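Local coordinates for protein CbsA (Xanthomonas oryzae pv. oryzae, PDB 5XYH) that probably hydrolyses cellulose as a family 6 exoglucanase, releasing cellobiose from chain ends, and serves as a cell-wall degrading enzyme of a rice pathogen, at residues 292-297 and 354-359. Sequence-based numbering, arbitrary orientation.
Sequences GFLIDT and IHAYVW
His355 lays its imidazole over Gly292, packing on it at the beginning of strand 292-296. Its CB lies 3.8 Å from Leu294 CD2. With chi1 at -84°, CG is anti to the carbonyl carbon, which swings the ring across the glycine: Gly292 CA stands 3.4 Å from the centroid of the His355 ring, only 10° off the normal, a CH-pi contact over the face. All five ring atoms lie within 3.8 Å of that CA, NE2 at the tip being nearest at 3.4 Å; ND1 also hydrogen-bonds Tyr191 OH, which should help fix the ring's rotation.

The register shifts by one between the Phe293-Ile354 and Leu294-Ala356 pairs, a beta bulge with His355 as the extra residue: Phe293 O accepts from His355 N at 2.8 Å with a bent N-H...O angle of 133°, and also receives the CA-H of Ile354. Regular parallel pairing follows, with a weak Ile295 N to Ala356 O bond, a nearly straight one from Val358 N to Ile295 O (3.0 Å), and Thr297 N to Val358 O at 2.9 Å. On one face Ile295 CD1 meets Ile354 CD1 at 3.9 Å; on the other, Leu294 CD2 reaches Ala356 CB.

Strand 292-296 lies between the parallel strands 229-232 and 354-358, part of the distorted beta/alpha barrel of family 6 glycoside hydrolases. Helix 271-284 packs on Phe293 and Ile295, and strand 347-351 pairs antiparallel with 354-358.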
# COMPACT_ATOMS: atom_id res chain seq x y z
N GLY A 292 9.59 -13.26 1.56
CA GLY A 292 8.42 -13.22 0.71
C GLY A 292 7.98 -11.80 0.38
O GLY A 292 8.34 -10.85 1.08
N PHE A 293 7.22 -11.64 -0.69
CA PHE A 293 6.70 -10.33 -1.06
C PHE A 293 5.18 -10.34 -1.07
O PHE A 293 4.56 -11.28 -1.58
CB PHE A 293 7.23 -9.89 -2.43
CG PHE A 293 8.64 -9.37 -2.39
CD1 PHE A 293 9.71 -10.22 -2.18
CD2 PHE A 293 8.90 -8.01 -2.57
CE1 PHE A 293 11.02 -9.74 -2.13
CE2 PHE A 293 10.20 -7.53 -2.52
CZ PHE A 293 11.27 -8.40 -2.31
N LEU A 294 4.58 -9.30 -0.49
CA LEU A 294 3.18 -9.00 -0.70
C LEU A 294 3.05 -7.95 -1.81
O LEU A 294 3.95 -7.13 -2.01
CB LEU A 294 2.52 -8.48 0.59
CG LEU A 294 2.76 -9.29 1.86
CD1 LEU A 294 2.02 -8.71 3.05
CD2 LEU A 294 2.37 -10.76 1.63
N ILE A 295 1.94 -8.02 -2.55
CA ILE A 295 1.56 -6.97 -3.48
C ILE A 295 0.13 -6.54 -3.15
O ILE A 295 -0.76 -7.38 -3.00
CB ILE A 295 1.66 -7.42 -4.95
CG1 ILE A 295 3.13 -7.81 -5.26
CG2 ILE A 295 1.17 -6.31 -5.88
CD1 ILE A 295 3.35 -8.49 -6.62
N ASP A 296 -0.06 -5.23 -2.98
CA ASP A 296 -1.39 -4.67 -2.76
C ASP A 296 -2.12 -4.62 -4.10
O ASP A 296 -1.75 -3.84 -4.98
CB ASP A 296 -1.28 -3.28 -2.15
CG ASP A 296 -2.63 -2.68 -1.75
OD1 ASP A 296 -3.70 -3.22 -2.16
OD2 ASP A 296 -2.61 -1.67 -1.01
N THR A 297 -3.16 -5.44 -4.26
CA THR A 297 -3.90 -5.53 -5.51
C THR A 297 -5.31 -4.98 -5.37
O THR A 297 -6.19 -5.32 -6.18
CB THR A 297 -3.94 -6.97 -6.01
OG1 THR A 297 -4.59 -7.80 -5.02
CG2 THR A 297 -2.52 -7.49 -6.26
N ILE A 354 5.99 -14.65 -3.99
CA ILE A 354 4.87 -13.81 -3.57
C ILE A 354 4.12 -14.55 -2.48
O ILE A 354 3.45 -15.56 -2.75
CB ILE A 354 3.93 -13.49 -4.75
CG1 ILE A 354 4.73 -12.88 -5.91
CG2 ILE A 354 2.79 -12.57 -4.29
CD1 ILE A 354 5.49 -11.62 -5.54
N HIS A 355 4.21 -14.05 -1.24
CA HIS A 355 3.50 -14.70 -0.15
C HIS A 355 1.98 -14.54 -0.30
O HIS A 355 1.22 -15.46 0.05
CB HIS A 355 3.96 -14.16 1.21
CG HIS A 355 5.21 -14.81 1.74
ND1 HIS A 355 5.73 -14.54 2.98
CD2 HIS A 355 6.04 -15.73 1.18
CE1 HIS A 355 6.82 -15.26 3.18
NE2 HIS A 355 7.03 -15.99 2.10
N ALA A 356 1.53 -13.41 -0.82
CA ALA A 356 0.09 -13.18 -0.93
C ALA A 356 -0.17 -11.93 -1.75
O ALA A 356 0.67 -11.03 -1.80
CB ALA A 356 -0.56 -13.04 0.46
N TYR A 357 -1.31 -11.91 -2.44
CA TYR A 357 -1.93 -10.66 -2.87
C TYR A 357 -2.85 -10.20 -1.75
O TYR A 357 -3.61 -11.01 -1.21
CB TYR A 357 -2.73 -10.82 -4.16
CG TYR A 357 -1.95 -11.33 -5.36
CD1 TYR A 357 -0.64 -10.93 -5.59
CD2 TYR A 357 -2.53 -12.21 -6.26
CE1 TYR A 357 0.08 -11.41 -6.69
CE2 TYR A 357 -1.83 -12.69 -7.36
CZ TYR A 357 -0.53 -12.29 -7.57
OH TYR A 357 0.15 -12.77 -8.66
N VAL A 358 -2.75 -8.92 -1.36
CA VAL A 358 -3.53 -8.39 -0.25
C VAL A 358 -4.25 -7.13 -0.73
O VAL A 358 -3.83 -6.48 -1.69
CB VAL A 358 -2.67 -8.07 1.00
CG1 VAL A 358 -1.92 -9.32 1.50
CG2 VAL A 358 -1.71 -6.93 0.71
N TRP A 359 -5.35 -6.80 -0.06
CA TRP A 359 -5.98 -5.50 -0.27
C TRP A 359 -5.48 -4.62 0.86
O TRP A 359 -6.08 -4.53 1.93
CB TRP A 359 -7.50 -5.62 -0.30
CG TRP A 359 -8.01 -6.17 -1.58
CD1 TRP A 359 -7.26 -6.71 -2.59
CD2 TRP A 359 -9.37 -6.23 -2.01
NE1 TRP A 359 -8.08 -7.10 -3.62
CE2 TRP A 359 -9.38 -6.83 -3.28
CE3 TRP A 359 -10.59 -5.84 -1.43
CZ2 TRP A 359 -10.56 -7.04 -4.00
CZ3 TRP A 359 -11.77 -6.06 -2.15
CH2 TRP A 359 -11.74 -6.65 -3.42